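Local atomic coordinates of 3-phosphoshikimate 1-carboxyvinyltransferase (Streptomyces sviceus, PDB entry 7M0O), a protein that probably transfers the enolpyruvyl group of phosphoenolpyruvate to the 5-hydroxyl of shikimate-3-phosphate, in the pathway to chorismate and the aromatic amino acids. Residues A[253-266]-A[282-296]. Sequence-based numbering, arbitrary orientation.
Sequences GDLGFVDVLRRMGA and ELRGLTANMRDISDT
R263 and L286 join helix 257-263 to strand 286-289, an edge strand of a four-stranded mixed sheet in the EPSP synthase fold. Helix and strand run nearly antiparallel, at 166°. The CB of R263 lies 3.5 Å from L286 CD2. Beyond it the chain turns at the CG-CD bond (chi3 63°), which folds the guanidinium back over that methyl. NE and CZ lie over L286 CD2, which sits over the centre of one guanidinium face. At the edge, NH1 gives an almost straight hydrogen bond of 2.9 Å to T287 O. NH2 lies near L286 CB. L286 CD2 also packs on M264 CG. At the helix C-terminus, G265 forms a Schellman motif, and R284 N donates to M264 O at 2.8 Å, in the carbonyl plane. One turn before M264, V260 CG2 meets I293 CD1.

T296 lies against F257, with OG1 3.4 Å from ring atom CD1, and its CG2 touches the D254 carboxylate. OG1 donates to I293 O, which also accepts from T296 N. Exchanging T296 for an alanine would probably cost I293 O one of these two donors and open a gap beside F257 and D254. M290 CE meets the F257 ring at its edge.

D295, the predicted proton acceptor, is close to D254, whose OD2 also hydrogen-bonds S224. The two carboxylate planes are 78° apart. Three waters link D254 to residues 292-295: one reaches D292 O, another D295 N, and the third donates to both D254 OD2 and D295 OD2.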
ATOM      1  N   GLY A 253       1.987   8.885   3.083  1.00 12.76           N
ATOM      2  CA  GLY A 253       2.655   9.623   4.149  1.00 12.66           C
ATOM      3  C   GLY A 253       4.124   9.268   4.348  1.00  9.52           C
ATOM      4  O   GLY A 253       4.905  10.093   4.850  1.00 12.72           O
ATOM      5  N   ASP A 254       4.534   8.061   3.956  1.00 11.11           N
ATOM      6  CA  ASP A 254       5.918   7.694   4.251  1.00  9.09           C
ATOM      7  C   ASP A 254       6.926   8.439   3.390  1.00 12.11           C
ATOM      8  O   ASP A 254       8.123   8.360   3.692  1.00 12.45           O
ATOM      9  CB  ASP A 254       6.137   6.188   4.097  1.00 13.02           C
ATOM     10  CG  ASP A 254       5.626   5.398   5.292  1.00 14.29           C
ATOM     11  OD1 ASP A 254       5.128   6.015   6.268  1.00 15.07           O
ATOM     12  OD2 ASP A 254       5.693   4.156   5.240  1.00 17.56           O
ATOM     13  N   LEU A 255       6.491   9.141   2.329  1.00  9.99           N
ATOM     14  CA  LEU A 255       7.408  10.078   1.671  1.00 11.35           C
ATOM     15  C   LEU A 255       7.954  11.101   2.664  1.00 14.03           C
ATOM     16  O   LEU A 255       9.068  11.597   2.485  1.00 12.97           O
ATOM     17  CB  LEU A 255       6.726  10.790   0.491  1.00 13.20           C
ATOM     18  CG  LEU A 255       7.690  11.640  -0.362  1.00 10.87           C
ATOM     19  CD1 LEU A 255       8.816  10.777  -0.926  1.00 12.30           C
ATOM     20  CD2 LEU A 255       6.985  12.320  -1.517  1.00 15.88           C
ATOM     21  N   GLY A 256       7.207  11.412   3.726  1.00 13.08           N
ATOM     22  CA  GLY A 256       7.703  12.316   4.760  1.00 10.92           C
ATOM     23  C   GLY A 256       8.996  11.870   5.430  1.00 10.83           C
ATOM     24  O   GLY A 256       9.621  12.670   6.141  1.00 12.00           O
ATOM     25  N   PHE A 257       9.412  10.621   5.231  1.00  9.61           N
ATOM     26  CA  PHE A 257      10.713  10.206   5.721  1.00  7.80           C
ATOM     27  C   PHE A 257      11.823  11.095   5.162  1.00  8.58           C
ATOM     28  O   PHE A 257      12.826  11.340   5.843  1.00  9.86           O
ATOM     29  CB  PHE A 257      10.939   8.725   5.386  1.00 11.84           C
ATOM     30  CG  PHE A 257      12.290   8.195   5.808  1.00 10.99           C
ATOM     31  CD1 PHE A 257      12.583   7.996   7.153  1.00  9.56           C
ATOM     32  CD2 PHE A 257      13.257   7.873   4.860  1.00  9.88           C
ATOM     33  CE1 PHE A 257      13.804   7.491   7.547  1.00 11.11           C
ATOM     34  CE2 PHE A 257      14.483   7.377   5.232  1.00  9.08           C
ATOM     35  CZ  PHE A 257      14.777   7.189   6.584  1.00 12.02           C
ATOM     36  N   VAL A 258      11.671  11.610   3.933  1.00  9.75           N
ATOM     37  CA  VAL A 258      12.785  12.379   3.371  1.00  9.34           C
ATOM     38  C   VAL A 258      12.943  13.729   4.060  1.00 11.14           C
ATOM     39  O   VAL A 258      14.031  14.310   4.018  1.00 10.16           O
ATOM     40  CB  VAL A 258      12.674  12.577   1.842  1.00  8.31           C
ATOM     41  CG1 VAL A 258      12.563  11.245   1.118  1.00  8.58           C
ATOM     42  CG2 VAL A 258      11.517  13.513   1.469  1.00  9.82           C
ATOM     43  N   ASP A 259      11.888  14.240   4.696  1.00 11.73           N
ATOM     44  CA  ASP A 259      12.014  15.469   5.470  1.00 13.26           C
ATOM     45  C   ASP A 259      12.897  15.253   6.696  1.00 12.70           C
ATOM     46  O   ASP A 259      13.597  16.178   7.122  1.00 13.43           O
ATOM     47  CB  ASP A 259      10.624  15.973   5.876  1.00 11.62           C
ATOM     48  CG  ASP A 259       9.766  16.342   4.677  1.00 19.51           C
ATOM     49  OD1 ASP A 259      10.313  16.916   3.718  1.00 22.82           O
ATOM     50  OD2 ASP A 259       8.545  16.052   4.688  1.00 25.17           O
ATOM     51  N   VAL A 260      12.892  14.032   7.247  1.00 10.77           N
ATOM     52  CA  VAL A 260      13.830  13.657   8.308  1.00  9.46           C
ATOM     53  C   VAL A 260      15.257  13.633   7.771  1.00  9.30           C
ATOM     54  O   VAL A 260      16.187  14.144   8.403  1.00 10.71           O
ATOM     55  CB  VAL A 260      13.440  12.296   8.914  1.00  8.68           C
ATOM     56  CG1 VAL A 260      14.427  11.910  10.017  1.00 14.32           C
ATOM     57  CG2 VAL A 260      12.005  12.338   9.477  1.00 13.30           C
ATOM     58  N   LEU A 261      15.459  13.015   6.607  1.00 10.97           N
ATOM     59  CA  LEU A 261      16.796  12.999   6.014  1.00  8.35           C
ATOM     60  C   LEU A 261      17.323  14.415   5.771  1.00 11.35           C
ATOM     61  O   LEU A 261      18.506  14.693   6.010  1.00 10.16           O
ATOM     62  CB  LEU A 261      16.788  12.204   4.708  1.00  7.89           C
ATOM     63  CG  LEU A 261      16.410  10.727   4.844  1.00 11.10           C
ATOM     64  CD1 LEU A 261      16.413  10.069   3.471  1.00 12.44           C
ATOM     65  CD2 LEU A 261      17.331   9.978   5.832  1.00 10.74           C
ATOM     66  N   ARG A 262      16.456  15.330   5.328  1.00 10.63           N
ATOM     67  CA  ARG A 262      16.881  16.713   5.133  1.00  7.97           C
ATOM     68  C   ARG A 262      17.320  17.353   6.454  1.00  9.43           C
ATOM     69  O   ARG A 262      18.332  18.064   6.502  1.00 11.21           O
ATOM     70  CB  ARG A 262      15.755  17.521   4.483  1.00 15.14           C
ATOM     71  CG  ARG A 262      16.221  18.912   4.034  1.00 14.09           C
ATOM     72  CD  ARG A 262      15.060  19.824   3.663  1.00 16.59           C
ATOM     73  NE  ARG A 262      14.448  19.448   2.389  1.00 17.95           N
ATOM     74  CZ  ARG A 262      13.222  18.935   2.291  1.00 18.33           C
ATOM     75  NH1 ARG A 262      12.502  18.736   3.385  1.00 17.34           N
ATOM     76  NH2 ARG A 262      12.717  18.612   1.111  1.00 20.16           N
ATOM     77  N   ARG A 263      16.577  17.099   7.540  1.00 10.86           N
ATOM     78  CA  ARG A 263      16.963  17.595   8.865  1.00 14.22           C
ATOM     79  C   ARG A 263      18.312  17.045   9.328  1.00 11.68           C
ATOM     80  O   ARG A 263      18.997  17.674  10.152  1.00 11.60           O
ATOM     81  CB  ARG A 263      15.892  17.226   9.900  1.00 14.53           C
ATOM     82  CG  ARG A 263      14.574  17.982   9.832  1.00 19.43           C
ATOM     83  CD  ARG A 263      13.727  17.659  11.070  1.00 18.19           C
ATOM     84  NE  ARG A 263      14.413  18.116  12.274  1.00 19.48           N
ATOM     85  CZ  ARG A 263      14.383  17.505  13.457  1.00 15.60           C
ATOM     86  NH1 ARG A 263      13.667  16.396  13.652  1.00 14.71           N
ATOM     87  NH2 ARG A 263      15.060  18.031  14.461  1.00 16.09           N
ATOM     88  N   MET A 264      18.692  15.856   8.862  1.00 10.89           N
ATOM     89  CA  MET A 264      20.019  15.326   9.143  1.00  8.60           C
ATOM     90  C   MET A 264      21.091  15.926   8.241  1.00 11.56           C
ATOM     91  O   MET A 264      22.276  15.648   8.443  1.00 12.83           O
ATOM     92  CB  MET A 264      20.006  13.796   9.010  1.00 11.75           C
ATOM     93  CG  MET A 264      18.942  13.148   9.885  1.00 13.47           C
ATOM     94  SD  MET A 264      18.935  11.345   9.819  1.00 14.25           S
ATOM     95  CE  MET A 264      20.306  10.970  10.925  1.00 18.51           C
ATOM     96  N   GLY A 265      20.712  16.700   7.231  1.00 10.18           N
ATOM     97  CA  GLY A 265      21.683  17.387   6.395  1.00 11.05           C
ATOM     98  C   GLY A 265      21.824  16.857   4.986  1.00 14.67           C
ATOM     99  O   GLY A 265      22.664  17.373   4.230  1.00 15.20           O
ATOM    100  N   ALA A 266      21.039  15.850   4.603  1.00 10.70           N
ATOM    101  CA  ALA A 266      21.003  15.427   3.210  1.00 12.62           C
ATOM    102  C   ALA A 266      20.381  16.526   2.361  1.00 11.75           C
ATOM    103  O   ALA A 266      19.613  17.354   2.854  1.00 12.39           O
ATOM    104  CB  ALA A 266      20.205  14.124   3.065  1.00 11.67           C
ATOM    105  N   GLU A 282      27.237  14.979   5.684  1.00 36.97           N
ATOM    106  CA  GLU A 282      26.712  15.445   6.957  1.00 30.32           C
ATOM    107  C   GLU A 282      25.509  14.583   7.304  1.00 21.95           C
ATOM    108  O   GLU A 282      24.533  14.554   6.546  1.00 21.06           O
ATOM    109  CB  GLU A 282      26.324  16.923   6.877  1.00 28.51           C
ATOM    110  CG  GLU A 282      26.041  17.581   8.223  1.00 33.51           C
ATOM    111  CD  GLU A 282      27.276  18.231   8.835  1.00 44.53           C
ATOM    112  OE1 GLU A 282      28.091  18.808   8.079  1.00 53.43           O
ATOM    113  OE2 GLU A 282      27.444  18.152  10.073  1.00 42.70           O
ATOM    114  N   LEU A 283      25.588  13.867   8.427  1.00 22.71           N
ATOM    115  CA  LEU A 283      24.467  13.082   8.956  1.00 14.67           C
ATOM    116  C   LEU A 283      24.322  13.468  10.420  1.00 16.02           C
ATOM    117  O   LEU A 283      24.988  12.892  11.281  1.00 16.27           O
ATOM    118  CB  LEU A 283      24.698  11.588   8.791  1.00 24.01           C
ATOM    119  CG  LEU A 283      23.444  10.729   8.602  1.00 25.70           C
ATOM    120  CD1 LEU A 283      22.747  11.045   7.301  1.00 16.89           C
ATOM    121  CD2 LEU A 283      23.785   9.245   8.660  1.00 21.34           C
ATOM    122  N   ARG A 284      23.477  14.454  10.700  1.00 11.35           N
ATOM    123  CA  ARG A 284      23.416  15.038  12.034  1.00  9.55           C
ATOM    124  C   ARG A 284      22.351  14.356  12.882  1.00 11.43           C
ATOM    125  O   ARG A 284      21.232  14.114  12.425  1.00 12.07           O
ATOM    126  CB  ARG A 284      23.133  16.542  11.954  1.00 11.55           C
ATOM    127  CG  ARG A 284      24.210  17.273  11.175  1.00 15.62           C
ATOM    128  CD  ARG A 284      24.065  18.784  11.245  1.00 15.71           C
ATOM    129  NE  ARG A 284      22.774  19.236  10.733  1.00 17.83           N
ATOM    130  CZ  ARG A 284      22.553  19.654   9.490  1.00 17.69           C
ATOM    131  NH1 ARG A 284      23.541  19.680   8.602  1.00 17.46           N
ATOM    132  NH2 ARG A 284      21.335  20.036   9.133  1.00 14.65           N
ATOM    133  N   GLY A 285      22.694  14.090  14.143  1.00 10.03           N
ATOM    134  CA  GLY A 285      21.719  13.524  15.051  1.00 13.93           C
ATOM    135  C   GLY A 285      20.560  14.466  15.322  1.00 13.27           C
ATOM    136  O   GLY A 285      20.629  15.679  15.113  1.00 12.80           O
ATOM    137  N   LEU A 286      19.468  13.886  15.809  1.00 11.36           N
ATOM    138  CA  LEU A 286      18.240  14.636  16.025  1.00 13.70           C
ATOM    139  C   LEU A 286      17.280  13.786  16.839  1.00 11.99           C
ATOM    140  O   LEU A 286      17.493  12.587  17.044  1.00 11.85           O
ATOM    141  CB  LEU A 286      17.562  15.058  14.715  1.00 14.36           C
ATOM    142  CG  LEU A 286      17.432  14.100  13.521  1.00 17.29           C
ATOM    143  CD1 LEU A 286      16.635  12.842  13.822  1.00 23.83           C
ATOM    144  CD2 LEU A 286      16.837  14.824  12.319  1.00 15.09           C
ATOM    145  N   THR A 287      16.214  14.437  17.281  1.00 11.73           N
ATOM    146  CA  THR A 287      15.017  13.784  17.784  1.00 11.71           C
ATOM    147  C   THR A 287      13.939  13.880  16.720  1.00 11.21           C
ATOM    148  O   THR A 287      13.689  14.966  16.191  1.00 12.58           O
ATOM    149  CB  THR A 287      14.537  14.451  19.069  1.00 12.21           C
ATOM    150  OG1 THR A 287      15.505  14.241  20.098  1.00 14.11           O
ATOM    151  CG2 THR A 287      13.193  13.860  19.491  1.00 12.36           C
ATOM    152  N   ALA A 288      13.288  12.757  16.419  1.00 10.46           N
ATOM    153  CA  ALA A 288      12.255  12.724  15.391  1.00 12.29           C
ATOM    154  C   ALA A 288      11.006  12.049  15.946  1.00 11.94           C
ATOM    155  O   ALA A 288      11.067  10.914  16.433  1.00 12.85           O
ATOM    156  CB  ALA A 288      12.758  11.994  14.139  1.00 12.79           C
ATOM    157  N   ASN A 289       9.881  12.747  15.882  1.00 11.53           N
ATOM    158  CA  ASN A 289       8.593  12.129  16.175  1.00 12.79           C
ATOM    159  C   ASN A 289       8.141  11.399  14.918  1.00 13.12           C
ATOM    160  O   ASN A 289       7.839  12.038  13.904  1.00 13.70           O
ATOM    161  CB  ASN A 289       7.591  13.200  16.606  1.00  9.97           C
ATOM    162  CG  ASN A 289       6.212  12.640  16.914  1.00 14.84           C
ATOM    163  OD1 ASN A 289       5.686  11.781  16.199  1.00 11.82           O
ATOM    164  ND2 ASN A 289       5.609  13.147  17.980  1.00 16.08           N
ATOM    165  N   MET A 290       8.102  10.058  14.964  1.00 10.39           N
ATOM    166  CA  MET A 290       7.757   9.278  13.778  1.00  9.25           C
ATOM    167  C   MET A 290       6.396   8.586  13.885  1.00  9.06           C
ATOM    168  O   MET A 290       6.154   7.580  13.213  1.00 11.20           O
ATOM    169  CB  MET A 290       8.872   8.268  13.476  1.00  8.79           C
ATOM    170  CG  MET A 290      10.195   8.964  13.126  1.00 11.10           C
ATOM    171  SD  MET A 290      11.545   7.874  12.533  1.00 12.13           S
ATOM    172  CE  MET A 290      11.136   7.674  10.793  1.00 11.70           C
ATOM    173  N   ARG A 291       5.489   9.127  14.715  1.00 10.22           N
ATOM    174  CA  ARG A 291       4.162   8.519  14.888  1.00 11.58           C
ATOM    175  C   ARG A 291       3.458   8.279  13.555  1.00 16.16           C
ATOM    176  O   ARG A 291       2.904   7.199  13.315  1.00 16.03           O
ATOM    177  CB  ARG A 291       3.284   9.392  15.788  1.00 15.53           C
ATOM    178  CG  ARG A 291       1.875   8.815  15.957  1.00 16.21           C
ATOM    179  CD  ARG A 291       1.027   9.681  16.867  1.00 22.71           C
ATOM    180  NE  ARG A 291       1.261  11.099  16.609  1.00 34.26           N
ATOM    181  CZ  ARG A 291       0.617  11.809  15.691  1.00 37.78           C
ATOM    182  NH1 ARG A 291      -0.316  11.237  14.939  1.00 42.42           N
ATOM    183  NH2 ARG A 291       0.908  13.092  15.528  1.00 41.92           N
ATOM    184  N   ASP A 292       3.458   9.281  12.679  1.00 13.78           N
ATOM    185  CA  ASP A 292       2.698   9.217  11.440  1.00 12.63           C
ATOM    186  C   ASP A 292       3.489   8.650  10.266  1.00 12.75           C
ATOM    187  O   ASP A 292       2.924   8.517   9.172  1.00 13.71           O
ATOM    188  CB  ASP A 292       2.169  10.609  11.088  1.00 12.46           C
ATOM    189  CG  ASP A 292       1.130  11.087  12.075  1.00 19.78           C
ATOM    190  OD1 ASP A 292       0.387  10.219  12.585  1.00 27.45           O
ATOM    191  OD2 ASP A 292       1.067  12.307  12.338  1.00 32.48           O
ATOM    192  N   ILE A 293       4.767   8.307  10.457  1.00 12.11           N
ATOM    193  CA  ILE A 293       5.556   7.628   9.427  1.00 11.43           C
ATOM    194  C   ILE A 293       6.254   6.410  10.034  1.00 11.75           C
ATOM    195  O   ILE A 293       7.412   6.119   9.721  1.00 12.96           O
ATOM    196  CB  ILE A 293       6.571   8.587   8.760  1.00 13.34           C
ATOM    197  CG1 ILE A 293       7.441   9.333   9.783  1.00 13.53           C
ATOM    198  CG2 ILE A 293       5.843   9.597   7.863  1.00 10.90           C
ATOM    199  CD1 ILE A 293       8.671   9.978   9.141  1.00 12.37           C
ATOM    200  N   SER A 294       5.547   5.661  10.886  1.00 11.02           N
ATOM    201  CA  SER A 294       6.227   4.708  11.757  1.00 10.25           C
ATOM    202  C   SER A 294       6.794   3.485  11.029  1.00  9.95           C
ATOM    203  O   SER A 294       7.724   2.861  11.552  1.00 11.77           O
ATOM    204  CB  SER A 294       5.283   4.251  12.878  1.00 13.63           C
ATOM    205  OG  SER A 294       4.136   3.617  12.365  1.00 17.06           O
ATOM    206  N   ASP A 295       6.275   3.120   9.848  1.00  9.64           N
ATOM    207  CA  ASP A 295       6.882   2.018   9.100  1.00 11.14           C
ATOM    208  C   ASP A 295       8.327   2.323   8.687  1.00 10.31           C
ATOM    209  O   ASP A 295       9.062   1.388   8.334  1.00 12.28           O
ATOM    210  CB  ASP A 295       6.044   1.692   7.867  1.00 11.13           C
ATOM    211  CG  ASP A 295       4.750   0.918   8.214  1.00 19.26           C
ATOM    212  OD1 ASP A 295       4.620   0.416   9.348  1.00 17.49           O
ATOM    213  OD2 ASP A 295       3.856   0.806   7.353  1.00 26.84           O
ATOM    214  N   THR A 296       8.735   3.599   8.692  1.00  9.45           N
ATOM    215  CA  THR A 296      10.110   3.987   8.386  1.00  9.61           C
ATOM    216  C   THR A 296      10.958   4.228   9.626  1.00 10.76           C
ATOM    217  O   THR A 296      12.153   4.551   9.495  1.00  8.71           O
ATOM    218  CB  THR A 296      10.164   5.239   7.480  1.00  8.79           C
ATOM    219  OG1 THR A 296       9.702   6.418   8.173  1.00 11.17           O
ATOM    220  CG2 THR A 296       9.353   5.016   6.219  1.00 12.88           C
TER
HETATM  221  O   HOH W   1       2.836   7.345   6.580  1.00 14.17           O
HETATM  222  O   HOH W   2       4.086   4.432   8.301  1.00 15.17           O
HETATM  223  O   HOH W   3       3.243   2.252   5.361  1.00 30.22           O
HETATM  224  O   HOH W   4      19.890  21.099   6.945  1.00 29.77           O
HETATM  225  O   HOH W   5      18.597  20.344  10.888  1.00 17.59           O